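Long-range contacts in cortical-lytic enzyme (Clostridium perfringens, PDB 5JIP), which probably acts as a muramidase (lysozyme) of glycoside hydrolase family 25, cutting spore-cortex peptidoglycan during germination, and binds a magnesium ion: residues Pro11-Gly16 with Gly222-Asp227; Met201-Asp206 with Pro216-Trp221; Asp107-Leu112 with Arg145-Thr150; Pro231-Thr236 with Asn254-Leu259. One frame throughout, in Å; residues are numbered along the deposited sequence.

Interaction 1. Residues Pro11-Gly16 with Gly222-Asp227. With MG (magnesium ion), chain E.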
# COMPACT_ATOMS: atom_id res chain seq x y z
N PRO A 11 -22.50 2.80 9.94
CA PRO A 11 -22.39 3.55 11.20
C PRO A 11 -21.08 4.27 11.38
O PRO A 11 -21.02 5.25 12.14
CB PRO A 11 -22.56 2.44 12.26
CG PRO A 11 -23.47 1.49 11.61
CD PRO A 11 -22.99 1.44 10.16
N LEU A 12 -20.01 3.82 10.75
CA LEU A 12 -18.74 4.48 10.93
C LEU A 12 -18.54 5.63 9.96
O LEU A 12 -17.53 6.32 10.06
CB LEU A 12 -17.58 3.49 10.76
CG LEU A 12 -17.58 2.37 11.80
CD1 LEU A 12 -16.51 1.34 11.47
CD2 LEU A 12 -17.38 2.95 13.21
N SER A 13 -19.46 5.83 9.01
CA SER A 13 -19.22 6.83 7.98
C SER A 13 -19.03 8.21 8.59
O SER A 13 -19.82 8.65 9.43
CB SER A 13 -20.38 6.87 6.98
OG SER A 13 -20.50 5.65 6.26
N THR A 14 -18.00 8.92 8.12
CA THR A 14 -17.82 10.31 8.49
C THR A 14 -18.85 11.18 7.77
O THR A 14 -19.54 10.75 6.85
CB THR A 14 -16.41 10.79 8.17
OG1 THR A 14 -16.10 10.51 6.80
CG2 THR A 14 -15.37 10.09 9.08
N PHE A 15 -18.92 12.44 8.19
CA PHE A 15 -20.01 13.31 7.80
C PHE A 15 -19.55 14.76 7.81
O PHE A 15 -18.84 15.18 8.72
CB PHE A 15 -21.20 13.11 8.74
CG PHE A 15 -22.25 14.18 8.64
CD1 PHE A 15 -23.30 14.06 7.75
CD2 PHE A 15 -22.19 15.29 9.45
CE1 PHE A 15 -24.28 15.06 7.65
CE2 PHE A 15 -23.15 16.28 9.37
CZ PHE A 15 -24.21 16.16 8.48
N GLY A 16 -20.00 15.53 6.83
CA GLY A 16 -19.69 16.93 6.82
C GLY A 16 -20.31 17.65 5.65
O GLY A 16 -20.70 17.04 4.63
N GLY A 222 -18.77 10.34 4.19
CA GLY A 222 -17.41 10.06 3.81
C GLY A 222 -16.96 8.67 4.23
O GLY A 222 -17.74 7.84 4.70
N PRO A 223 -15.66 8.43 4.09
CA PRO A 223 -15.07 7.16 4.53
C PRO A 223 -15.25 6.92 6.02
O PRO A 223 -15.54 7.81 6.81
CB PRO A 223 -13.58 7.31 4.18
CG PRO A 223 -13.50 8.47 3.24
CD PRO A 223 -14.65 9.36 3.58
N ASN A 224 -15.02 5.66 6.42
CA ASN A 224 -15.11 5.28 7.82
C ASN A 224 -14.11 6.02 8.68
O ASN A 224 -14.35 6.23 9.88
CB ASN A 224 -14.90 3.79 7.95
CG ASN A 224 -16.06 3.00 7.40
OD1 ASN A 224 -17.03 3.58 6.88
ND2 ASN A 224 -15.99 1.69 7.51
N SER A 225 -12.98 6.42 8.11
CA SER A 225 -11.97 7.19 8.81
C SER A 225 -11.66 8.48 8.07
O SER A 225 -11.49 8.48 6.85
CB SER A 225 -10.68 6.40 8.96
OG SER A 225 -9.71 7.21 9.60
N ILE A 226 -11.55 9.56 8.84
CA ILE A 226 -11.13 10.84 8.27
C ILE A 226 -9.76 10.70 7.61
O ILE A 226 -9.44 11.44 6.67
CB ILE A 226 -11.13 11.92 9.37
CG1 ILE A 226 -10.78 13.28 8.79
CG2 ILE A 226 -10.15 11.59 10.48
CD1 ILE A 226 -11.90 13.83 7.86
N ASP A 227 -8.94 9.76 8.08
CA ASP A 227 -7.62 9.56 7.51
C ASP A 227 -7.70 9.23 6.02
O ASP A 227 -6.80 9.60 5.26
CB ASP A 227 -6.89 8.43 8.25
CG ASP A 227 -6.70 8.70 9.75
OD1 ASP A 227 -6.72 9.85 10.16
OD2 ASP A 227 -6.51 7.72 10.51
MG MG E . -5.14 9.19 3.93
O HOH W 1 -18.22 5.18 4.86
O HOH W 2 -6.25 9.40 2.16
O HOH W 3 -3.90 9.05 5.66
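Thr14 meets the backbone of Gly222 and Pro223 with both its main chain and its side chain. The carbonyl oxygen of Pro223 takes two bonds from this one residue. Thr14 OG1 reaches Pro223 O at 2.8 Å, in the carbonyl plane and on a lone pair. Thr14 N reaches the same Pro223 O at 3.0 Å, but from above that plane. The torsion (chi1 53°) places OG1 between the backbone N and the carbonyl carbon, which turns the hydroxyl to the acceptor. Gly222 N then donates to Thr14 O over 2.8 Å, so the two chains are tied in both directions. The methyl CG2 of Thr14 lies against the backbone near Ile226. The Thr14 hydroxyl also lies close against the Gly222 backbone, with Thr14 OG1 3.3 Å from Gly222 C. Asn224 and Leu12 meet further out. Asn224 CG packs on Leu12 CB at 3.7 Å, the two side chains crossing at a slant. A water bridges the outer edge: it accepts from Ser13 OG and donates to Gly222 O and to Asn224 OD1, the last at 2.8 Å. Asn10 also binds both Ser13 OG and Asn224 OD1. Beyond the contact, Ser225 OG accepts from Asp227 N in an ST turn, and Asp227 O binds the magnesium ion at 2.2 Å. Asp258, Asp304 and Met230 O complete the protein ligands. The arrangement joins the chain entering the first strand of the family 25 barrel to the chain leaving its last strand, which runs on into the magnesium site.

Interaction 2. Residues Met201-Asp206 with Pro216-Trp221; sequences MWQFTD and PVDLNW
Phe204 lies over one face of the indole of Trp221. The two form an offset stack, with the phenyl centroid 4.2 Å from that of the five-membered ring and the planes 19° apart. Phe204 CD1 comes to 3.2 Å from Trp221 NE1. The torsion of Phe204 (chi1 63°) puts CG between the backbone N and the carbonyl carbon, and the far end of the ring swings in to touch Leu219 CB through CZ. Trp202 completes an aromatic cluster. Its CE3 meets Trp221 CD1 at 3.6 Å, with the rings oblique to each other.

The rings sit on an antiparallel pair, strands 201-205 and 217-221. Trp202 and Trp221 form a hydrogen-bonded pair, with Trp202 N to Trp221 O at 2.8 Å and a similar bond back. Gln203 faces Asn220 in a non-hydrogen-bonded pair. The register then slips by one residue, a beta bulge. Phe204 N bonds to Leu219 O, and Leu219 N reaches Thr205 O at 3.2 Å. Thr205 CG2 lies beside Leu219 CB.

The side of the sheet carrying Gln203 and Asn220 is polar. Asn220 OD1 lies 3.1 Å from Gln203 CB, and the two amide planes are 30° apart. Asn220 OD1 accepts from Trp176 NE1, while Gln203 OE1 is bound by Tyr180 and Tyr149. The hairpin thus has two chemistries: aromatic packing on one side, and on the other two buried amide groups whose nitrogens both donate to Asp18 OD1, which probably helps to position that carboxylate.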
# COMPACT_ATOMS: atom_id res chain seq x y z
N MET A 201 -16.86 9.64 -1.17
CA MET A 201 -17.88 10.45 -0.49
C MET A 201 -19.16 10.42 -1.32
O MET A 201 -19.14 10.20 -2.53
CB MET A 201 -17.43 11.89 -0.29
CG MET A 201 -16.28 12.03 0.68
SD MET A 201 -15.78 13.77 0.98
CE MET A 201 -17.25 14.70 0.71
N TRP A 202 -20.27 10.62 -0.62
CA TRP A 202 -21.60 10.63 -1.21
C TRP A 202 -22.33 11.87 -0.72
O TRP A 202 -22.58 12.01 0.48
CB TRP A 202 -22.36 9.36 -0.83
CG TRP A 202 -23.84 9.34 -1.13
CD1 TRP A 202 -24.51 10.08 -2.05
CD2 TRP A 202 -24.82 8.54 -0.46
NE1 TRP A 202 -25.87 9.77 -2.02
CE2 TRP A 202 -26.07 8.83 -1.04
CE3 TRP A 202 -24.76 7.58 0.55
CZ2 TRP A 202 -27.24 8.21 -0.62
CZ3 TRP A 202 -25.92 6.97 0.97
CH2 TRP A 202 -27.14 7.28 0.38
N GLN A 203 -22.61 12.80 -1.65
CA GLN A 203 -23.43 13.97 -1.37
C GLN A 203 -24.88 13.54 -1.51
O GLN A 203 -25.33 13.26 -2.63
CB GLN A 203 -23.11 15.10 -2.33
CG GLN A 203 -23.69 16.44 -1.91
CD GLN A 203 -23.39 17.48 -2.94
OE1 GLN A 203 -23.94 17.45 -4.03
NE2 GLN A 203 -22.50 18.41 -2.59
N PHE A 204 -25.57 13.40 -0.39
CA PHE A 204 -26.92 12.84 -0.40
C PHE A 204 -28.02 13.90 -0.36
O PHE A 204 -29.18 13.56 -0.57
CB PHE A 204 -27.10 11.83 0.76
CG PHE A 204 -26.97 12.44 2.13
CD1 PHE A 204 -25.73 12.51 2.75
CD2 PHE A 204 -28.08 12.94 2.78
CE1 PHE A 204 -25.59 13.08 4.00
CE2 PHE A 204 -27.95 13.52 4.04
CZ PHE A 204 -26.70 13.60 4.64
N THR A 205 -27.68 15.16 -0.12
CA THR A 205 -28.69 16.20 -0.20
C THR A 205 -28.01 17.52 -0.51
O THR A 205 -26.83 17.71 -0.20
CB THR A 205 -29.49 16.32 1.10
OG1 THR A 205 -30.51 17.30 0.93
CG2 THR A 205 -28.59 16.73 2.23
N ASP A 206 -28.78 18.42 -1.11
CA ASP A 206 -28.41 19.82 -1.27
C ASP A 206 -29.26 20.72 -0.38
O ASP A 206 -29.11 21.94 -0.44
CB ASP A 206 -28.56 20.26 -2.72
CG ASP A 206 -29.98 20.07 -3.26
OD1 ASP A 206 -30.76 19.34 -2.65
OD2 ASP A 206 -30.29 20.62 -4.32
N PRO A 216 -30.05 26.05 3.76
CA PRO A 216 -30.07 24.63 3.37
C PRO A 216 -28.74 24.27 2.74
O PRO A 216 -28.25 24.97 1.86
CB PRO A 216 -31.22 24.55 2.36
CG PRO A 216 -32.07 25.79 2.66
CD PRO A 216 -31.08 26.83 3.06
N VAL A 217 -28.13 23.19 3.21
CA VAL A 217 -26.71 22.98 2.99
C VAL A 217 -26.49 21.61 2.34
O VAL A 217 -27.25 20.66 2.56
CB VAL A 217 -25.95 23.15 4.33
CG1 VAL A 217 -26.39 22.09 5.35
CG2 VAL A 217 -24.45 23.12 4.13
N ASP A 218 -25.45 21.53 1.51
CA ASP A 218 -24.98 20.25 0.96
C ASP A 218 -24.38 19.41 2.07
O ASP A 218 -23.51 19.87 2.80
CB ASP A 218 -23.90 20.46 -0.11
CG ASP A 218 -24.37 21.19 -1.35
OD1 ASP A 218 -25.59 21.35 -1.58
OD2 ASP A 218 -23.48 21.59 -2.14
N LEU A 219 -24.84 18.17 2.21
CA LEU A 219 -24.31 17.26 3.22
C LEU A 219 -23.79 15.98 2.58
O LEU A 219 -24.31 15.51 1.56
CB LEU A 219 -25.36 16.92 4.26
CG LEU A 219 -25.88 18.13 5.07
CD1 LEU A 219 -26.99 17.66 5.98
CD2 LEU A 219 -24.74 18.82 5.84
N ASN A 220 -22.79 15.39 3.23
CA ASN A 220 -22.00 14.33 2.63
C ASN A 220 -21.66 13.25 3.64
O ASN A 220 -21.32 13.54 4.79
CB ASN A 220 -20.67 14.85 2.08
CG ASN A 220 -20.85 15.99 1.10
OD1 ASN A 220 -21.18 15.78 -0.05
ND2 ASN A 220 -20.57 17.22 1.55
N TRP A 221 -21.72 12.00 3.18
CA TRP A 221 -21.10 10.89 3.87
C TRP A 221 -19.70 10.66 3.30
O TRP A 221 -19.49 10.74 2.08
CB TRP A 221 -21.92 9.60 3.73
CG TRP A 221 -23.31 9.70 4.25
CD1 TRP A 221 -24.45 9.60 3.51
CD2 TRP A 221 -23.73 9.92 5.61
NE1 TRP A 221 -25.55 9.73 4.31
CE2 TRP A 221 -25.14 9.94 5.61
CE3 TRP A 221 -23.05 10.08 6.82
CZ2 TRP A 221 -25.88 10.12 6.77
CZ3 TRP A 221 -23.79 10.28 7.99
CH2 TRP A 221 -25.19 10.28 7.95

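Interaction 3. Residues Asp107-Leu112 with Arg145-Thr150; sequences DLFPVL and RLMLYT
Met147 packs against both Phe109 and Val111 in the tight part of the contact. Its CB touches Phe109 CB at 3.7 Å, and its bent end brings CE to 3.7 Å from Val111 CG2. The sulfur lies obliquely off the Phe109 ring, SD to centroid 5.1 Å, a Met-aromatic contact. Met147 CG stands opposite the backbone N (chi1 175°), which sends the chain alongside Val111 while the phenyl crosses it at about a right angle. Val111 CG1 also meets Tyr149 CB. Tyr39 and Trp176 pack against Val111 and Met147 on this side. The other side carries Leu112, Leu146 and Leu148. Leu146 CD1 lies 3.4 Å from Pro110 O, and its CD2 is at a looser 4.1 Å from Leu112 CB. Phe134 of helix 124-142 packs on both Leu112 and Leu146.

Three bonds join the backbones. Met147 N donates to Pro110 O, and Leu112 N to Met147 O, both nearly straight on to the carbonyl. Tyr149 N reaches Leu112 O at 2.8 Å.

The end at Arg145 is the more open side; Arg145 is partly exposed. Arg145 CB touches the Phe109 ring, and Arg145 O sits at the ring edge, 3.7 Å from Phe109 CD1. The guanidinium turns away to Glu139, Thr306 and Asp172, and the residue also packs on Pro275 of the second subunit. Strands 111-113 and 147-151 lie parallel with helix 124-142 between them in sequence. This is a parallel beta-alpha-beta unit, the repeating element of TIM-barrel folds, the clan to which family 25 belongs.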
# COMPACT_ATOMS: atom_id res chain seq x y z
N ASP A 107 -6.25 19.92 3.80
CA ASP A 107 -6.21 18.67 4.56
C ASP A 107 -6.83 17.52 3.78
O ASP A 107 -6.31 16.40 3.77
CB ASP A 107 -6.95 18.84 5.88
CG ASP A 107 -6.49 20.05 6.65
OD1 ASP A 107 -5.26 20.27 6.71
OD2 ASP A 107 -7.37 20.73 7.22
N LEU A 108 -7.98 17.77 3.15
CA LEU A 108 -8.67 16.74 2.39
C LEU A 108 -8.22 16.79 0.93
O LEU A 108 -7.59 17.76 0.50
CB LEU A 108 -10.17 16.94 2.46
CG LEU A 108 -10.72 17.47 3.76
CD1 LEU A 108 -12.21 17.84 3.61
CD2 LEU A 108 -10.53 16.41 4.84
N PHE A 109 -8.55 15.72 0.18
CA PHE A 109 -8.31 15.68 -1.26
C PHE A 109 -8.77 17.00 -1.87
O PHE A 109 -9.95 17.36 -1.74
CB PHE A 109 -9.10 14.57 -2.00
CG PHE A 109 -8.73 13.15 -1.63
CD1 PHE A 109 -7.52 12.59 -2.02
CD2 PHE A 109 -9.67 12.35 -1.00
CE1 PHE A 109 -7.25 11.28 -1.71
CE2 PHE A 109 -9.40 11.04 -0.71
CZ PHE A 109 -8.21 10.49 -1.05
N PRO A 110 -7.93 17.69 -2.60
CA PRO A 110 -8.44 18.70 -3.52
C PRO A 110 -9.42 18.06 -4.49
O PRO A 110 -9.29 16.89 -4.84
CB PRO A 110 -7.18 19.21 -4.24
CG PRO A 110 -6.04 18.80 -3.35
CD PRO A 110 -6.47 17.51 -2.73
N VAL A 111 -10.45 18.82 -4.88
CA VAL A 111 -11.56 18.27 -5.66
C VAL A 111 -11.75 19.08 -6.95
O VAL A 111 -11.75 20.32 -6.93
CB VAL A 111 -12.85 18.26 -4.82
CG1 VAL A 111 -14.10 18.08 -5.67
CG2 VAL A 111 -12.79 17.16 -3.78
N LEU A 112 -11.94 18.35 -8.06
CA LEU A 112 -12.47 18.89 -9.31
C LEU A 112 -13.97 18.61 -9.38
O LEU A 112 -14.40 17.46 -9.36
CB LEU A 112 -11.75 18.28 -10.51
CG LEU A 112 -12.19 18.76 -11.89
CD1 LEU A 112 -11.74 20.19 -12.10
CD2 LEU A 112 -11.57 17.84 -12.93
N ARG A 145 -3.15 13.64 -4.67
CA ARG A 145 -4.29 13.06 -5.35
C ARG A 145 -5.46 14.03 -5.48
O ARG A 145 -5.82 14.74 -4.54
CB ARG A 145 -4.79 11.83 -4.61
CG ARG A 145 -3.84 10.66 -4.48
CD ARG A 145 -3.37 10.11 -5.82
NE ARG A 145 -4.40 9.93 -6.84
CZ ARG A 145 -5.18 8.86 -6.97
NH1 ARG A 145 -5.13 7.87 -6.09
NH2 ARG A 145 -6.05 8.78 -7.98
N LEU A 146 -6.08 14.01 -6.65
CA LEU A 146 -7.25 14.80 -6.97
C LEU A 146 -8.51 13.93 -6.92
O LEU A 146 -8.57 12.89 -7.59
CB LEU A 146 -7.09 15.40 -8.37
CG LEU A 146 -8.23 16.29 -8.87
CD1 LEU A 146 -8.30 17.57 -8.04
CD2 LEU A 146 -8.05 16.61 -10.34
N MET A 147 -9.50 14.35 -6.14
CA MET A 147 -10.81 13.69 -6.11
C MET A 147 -11.75 14.36 -7.11
O MET A 147 -11.68 15.57 -7.32
CB MET A 147 -11.41 13.73 -4.70
CG MET A 147 -12.84 13.18 -4.60
SD MET A 147 -13.25 12.46 -3.00
CE MET A 147 -13.32 13.92 -1.99
N LEU A 148 -12.58 13.53 -7.77
CA LEU A 148 -13.59 14.00 -8.72
C LEU A 148 -14.96 14.04 -8.04
O LEU A 148 -15.40 13.06 -7.43
CB LEU A 148 -13.67 13.09 -9.95
CG LEU A 148 -14.73 13.52 -10.99
CD1 LEU A 148 -14.30 14.79 -11.62
CD2 LEU A 148 -14.93 12.41 -12.02
N TYR A 149 -15.61 15.21 -8.11
CA TYR A 149 -17.00 15.34 -7.75
C TYR A 149 -17.86 15.43 -9.01
O TYR A 149 -17.57 16.24 -9.90
CB TYR A 149 -17.26 16.58 -6.89
CG TYR A 149 -18.75 16.87 -6.74
CD1 TYR A 149 -19.46 17.53 -7.75
CD2 TYR A 149 -19.43 16.53 -5.58
CE1 TYR A 149 -20.80 17.78 -7.63
CE2 TYR A 149 -20.81 16.82 -5.45
CZ TYR A 149 -21.48 17.45 -6.49
OH TYR A 149 -22.82 17.75 -6.41
N THR A 150 -18.92 14.64 -9.05
CA THR A 150 -19.91 14.75 -10.10
C THR A 150 -21.17 14.06 -9.62
O THR A 150 -21.15 13.33 -8.64
CB THR A 150 -19.38 14.16 -11.43
OG1 THR A 150 -20.25 14.54 -12.50
CG2 THR A 150 -19.32 12.69 -11.37

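Interaction 4. Residues Pro231-Thr236 with Asn254-Leu259; sequences PPSAVT and NKEDDL. With MG (magnesium ion), chain E.
Asn254 ND2 donates twice, across the contact to Ser233 O at 3.1 Å and within its own loop to Glu256 OE1 at 2.9 Å. The second bond uses the syn lone pair of that oxygen. Both acceptors lie near the amide plane, so the amide is held flat between them. Ser310 OG also binds Ser233 O.

Glu256 makes the return link with its other oxygen. Ser233 N donates to Glu256 OE2 at 2.8 Å, almost straight (172°), and comes in from above the carboxylate plane. A water also donates to Glu256 OE2. The side chain is bent at its second torsion (chi2 86°), which folds the carboxylate back over Pro232, where Glu256 CD lies 3.7 Å from Pro232 CB.

The two segments are loops around the start of the C-terminal beta domain, and residues 256-259 form a type I beta turn. That turn presents Asp258, whose OD2 binds the magnesium ion at 2.0 Å while its OD1 accepts from a metal-bound water. This is the same ion that Asp227 O binds.

At Val235 the direct contact is packing. Asn254 OD1 lies 3.6 Å from Val235 CG2, and a water bridges this oxygen to Thr236 N.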
# COMPACT_ATOMS: atom_id res chain seq x y z
N PRO A 231 -3.78 13.14 3.59
CA PRO A 231 -2.46 12.54 3.65
C PRO A 231 -2.13 12.11 5.07
O PRO A 231 -2.62 12.71 6.05
CB PRO A 231 -1.52 13.66 3.17
CG PRO A 231 -2.43 14.64 2.48
CD PRO A 231 -3.69 14.57 3.19
N PRO A 232 -1.27 11.11 5.23
CA PRO A 232 -0.81 10.76 6.57
C PRO A 232 0.01 11.88 7.18
O PRO A 232 0.56 12.75 6.48
CB PRO A 232 0.08 9.52 6.35
CG PRO A 232 0.29 9.42 4.96
CD PRO A 232 -0.56 10.36 4.18
N SER A 233 0.11 11.83 8.51
CA SER A 233 0.95 12.74 9.27
C SER A 233 2.42 12.45 9.04
O SER A 233 2.82 11.38 8.58
CB SER A 233 0.66 12.63 10.77
OG SER A 233 -0.68 12.97 11.09
N ALA A 234 3.25 13.43 9.39
CA ALA A 234 4.69 13.20 9.43
C ALA A 234 5.01 12.06 10.39
O ALA A 234 4.31 11.83 11.38
CB ALA A 234 5.43 14.46 9.85
N VAL A 235 6.09 11.36 10.08
CA VAL A 235 6.54 10.28 10.96
C VAL A 235 7.13 10.89 12.23
O VAL A 235 7.77 11.94 12.21
CB VAL A 235 7.57 9.41 10.21
CG1 VAL A 235 8.17 8.31 11.12
CG2 VAL A 235 6.94 8.81 8.91
N THR A 236 6.95 10.20 13.35
CA THR A 236 7.51 10.65 14.62
C THR A 236 8.45 9.59 15.16
O THR A 236 8.43 8.43 14.73
CB THR A 236 6.42 10.94 15.66
OG1 THR A 236 5.79 9.73 16.09
CG2 THR A 236 5.36 11.88 15.04
N ASN A 254 3.30 5.04 12.40
CA ASN A 254 2.17 5.92 12.11
C ASN A 254 0.87 5.21 12.46
O ASN A 254 0.81 3.99 12.48
CB ASN A 254 2.14 6.34 10.64
CG ASN A 254 2.86 7.64 10.38
OD1 ASN A 254 4.04 7.81 10.72
ND2 ASN A 254 2.14 8.57 9.74
N LYS A 255 -0.17 5.99 12.74
CA LYS A 255 -1.40 5.42 13.29
C LYS A 255 -2.59 5.48 12.33
O LYS A 255 -3.67 5.02 12.70
CB LYS A 255 -1.78 6.14 14.60
CG LYS A 255 -0.67 6.35 15.59
CD LYS A 255 -0.14 5.08 16.20
CE LYS A 255 1.07 5.44 17.08
NZ LYS A 255 2.10 4.37 17.15
N GLU A 256 -2.42 6.01 11.12
CA GLU A 256 -3.58 6.20 10.25
C GLU A 256 -4.22 4.88 9.86
O GLU A 256 -3.53 3.89 9.56
CB GLU A 256 -3.20 6.98 9.00
CG GLU A 256 -2.90 8.42 9.23
CD GLU A 256 -1.46 8.68 9.63
OE1 GLU A 256 -0.61 7.75 9.55
OE2 GLU A 256 -1.16 9.82 10.01
N ASP A 257 -5.55 4.89 9.80
CA ASP A 257 -6.29 3.71 9.42
C ASP A 257 -5.98 3.30 8.00
O ASP A 257 -6.08 2.12 7.66
CB ASP A 257 -7.80 3.95 9.57
CG ASP A 257 -8.17 4.32 10.99
OD1 ASP A 257 -7.79 3.55 11.89
OD2 ASP A 257 -8.79 5.40 11.22
N ASP A 258 -5.60 4.24 7.15
CA ASP A 258 -5.32 3.95 5.75
C ASP A 258 -3.82 3.94 5.47
O ASP A 258 -3.43 4.08 4.31
CB ASP A 258 -6.02 4.98 4.84
CG ASP A 258 -5.50 6.39 5.05
OD1 ASP A 258 -4.89 6.67 6.12
OD2 ASP A 258 -5.72 7.25 4.17
N LEU A 259 -2.99 3.82 6.51
CA LEU A 259 -1.56 3.75 6.32
C LEU A 259 -1.20 2.59 5.41
O LEU A 259 -1.74 1.48 5.52
CB LEU A 259 -0.86 3.60 7.66
CG LEU A 259 0.65 3.56 7.63
CD1 LEU A 259 1.22 4.90 7.24
CD2 LEU A 259 1.13 3.11 8.98
MG MG E . -5.14 9.19 3.93
O HOH W 4 -3.22 11.43 10.32
O HOH W 5 5.17 7.80 13.02
O HOH W 3 -3.90 9.05 5.66
O HOH W 2 -6.25 9.40 2.16

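Interactions 1, 2 and 3 reach the same curled sheet of the family 25 barrel, with centres 13 to 16 Å apart. Interaction 1 spans the longest sequence gap, and interactions 3 and 2 fall in that order within the span. Strand 217-221 of interaction 2 also pairs with strand 15-19, which starts in interaction 1. Packing of Met201 SD on Met147 CE joins interactions 2 and 3. Interaction 4 follows along the chain and leads into the C-terminal beta domain. Its centre is about 27 Å from that of interaction 2. Magnesium and two shared waters link interactions 1 and 4, and Ser225 bonds to Asp257. The metal therefore ties the barrel's exit to the second domain.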